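Local coordinates for protein chemotactic transducer PctC (Pseudomonas aeruginosa, PDB 5LTV) that acts as a chemotaxis receptor of Pseudomonas aeruginosa, binding gamma-amino-butanoic acid through its Cache-type ligand-binding domain, at residues K244-G248 / V249-V253. Numbering follows the deposited sequence.
Sequences KGLPG and VTWYV
L246 and V249 are the first and last residues of a type II beta turn, with P247 and G248 at its two central positions. Their CA atoms are 6.1 Å apart, and the chain then straightens into the strand that begins at W251. G248 has a positive phi of 76°, a value suited to glycine and to the third position of this turn.

The side chains close the inner side of the bend with a small apolar cluster. The CB of L246 meets CG2 of V249 at 3.6 Å. Further out, CD1 of L246 reaches CE3 of W251 at 3.8 Å; the two side chains cross at about a right angle, and the methyl comes in obliquely to the indole. V249 sits between its neighbours: CG2 packs against L246 CB and also lies 3.7 Å above the plane of the W251 ring, over its centre. With chi1 at -63°, CG2 falls between the backbone N and carbonyl carbon of V249, and CG1 lies beside the backbone N, near the preceding peptide. A single methyl of V249 thus touches L246 and covers one face of the indole of W251.

The turn connects antiparallel strands 237-242 and 251-256, and W251 pairs through its backbone with V243 while T250 pairs with D194. P247 rests on M57 of the long helix 34-68. W251 also packs on L191 and S193 of the adjacent strand, whereas V249 and W251 both touch V135 of strand 134-140, in the other sheet. The turn therefore packs where the two sheets of this Cache domain meet, beside the long helix.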
# COMPACT_ATOMS: atom_id res chain seq x y z
N LYS A 244 3.03 7.39 -11.10
CA LYS A 244 2.19 8.57 -10.97
C LYS A 244 0.96 8.24 -10.14
O LYS A 244 0.56 7.07 -10.00
CB LYS A 244 1.76 9.07 -12.36
CG LYS A 244 2.91 9.28 -13.37
CD LYS A 244 2.36 9.73 -14.73
CE LYS A 244 1.83 11.16 -14.67
NZ LYS A 244 0.64 11.38 -15.57
N GLY A 245 0.36 9.28 -9.57
CA GLY A 245 -0.93 9.18 -8.90
C GLY A 245 -0.92 8.71 -7.46
O GLY A 245 -2.00 8.56 -6.88
N LEU A 246 0.25 8.49 -6.87
CA LEU A 246 0.22 7.95 -5.51
C LEU A 246 0.31 9.06 -4.48
O LEU A 246 1.19 9.91 -4.59
CB LEU A 246 1.35 6.97 -5.28
CG LEU A 246 1.46 5.85 -6.34
CD1 LEU A 246 2.54 4.85 -5.98
CD2 LEU A 246 0.11 5.22 -6.59
N PRO A 247 -0.56 9.07 -3.47
CA PRO A 247 -0.63 10.23 -2.57
C PRO A 247 0.51 10.21 -1.57
O PRO A 247 0.74 9.21 -0.89
CB PRO A 247 -1.98 10.07 -1.87
CG PRO A 247 -2.17 8.56 -1.82
CD PRO A 247 -1.53 8.02 -3.09
N GLY A 248 1.21 11.34 -1.46
CA GLY A 248 2.18 11.53 -0.40
C GLY A 248 3.50 10.81 -0.57
O GLY A 248 4.33 10.86 0.35
N VAL A 249 3.74 10.14 -1.69
CA VAL A 249 4.96 9.35 -1.87
C VAL A 249 5.48 9.56 -3.28
O VAL A 249 4.75 9.96 -4.19
CB VAL A 249 4.73 7.83 -1.63
CG1 VAL A 249 4.30 7.54 -0.19
CG2 VAL A 249 3.70 7.27 -2.62
N THR A 250 6.77 9.28 -3.44
CA THR A 250 7.39 9.20 -4.76
C THR A 250 8.04 7.82 -4.82
O THR A 250 9.05 7.56 -4.17
CB THR A 250 8.42 10.30 -4.99
OG1 THR A 250 7.82 11.55 -4.69
CG2 THR A 250 8.89 10.33 -6.44
N TRP A 251 7.44 6.92 -5.58
CA TRP A 251 7.92 5.57 -5.67
C TRP A 251 8.23 5.25 -7.12
O TRP A 251 7.59 5.78 -8.03
CB TRP A 251 6.92 4.57 -5.12
CG TRP A 251 6.67 4.67 -3.68
CD1 TRP A 251 7.36 5.35 -2.77
CD2 TRP A 251 5.64 3.96 -2.95
NE1 TRP A 251 6.83 5.17 -1.49
CE2 TRP A 251 5.77 4.29 -1.59
CE3 TRP A 251 4.63 3.07 -3.31
CZ2 TRP A 251 4.93 3.79 -0.58
CZ3 TRP A 251 3.78 2.57 -2.30
CH2 TRP A 251 3.95 2.92 -0.96
N TYR A 252 9.23 4.41 -7.31
CA TYR A 252 9.72 4.12 -8.65
C TYR A 252 9.62 2.64 -8.93
O TYR A 252 9.82 1.81 -8.02
CB TYR A 252 11.18 4.55 -8.81
CG TYR A 252 11.43 6.03 -8.72
CD1 TYR A 252 11.57 6.63 -7.49
CD2 TYR A 252 11.58 6.81 -9.87
CE1 TYR A 252 11.81 8.00 -7.39
CE2 TYR A 252 11.84 8.17 -9.79
CZ TYR A 252 11.95 8.76 -8.52
OH TYR A 252 12.21 10.11 -8.36
N VAL A 253 9.27 2.33 -10.18
CA VAL A 253 9.49 1.02 -10.76
C VAL A 253 10.95 0.93 -11.18
O VAL A 253 11.45 1.76 -11.95
CB VAL A 253 8.56 0.78 -11.95
CG1 VAL A 253 8.97 -0.50 -12.68
CG2 VAL A 253 7.14 0.69 -11.49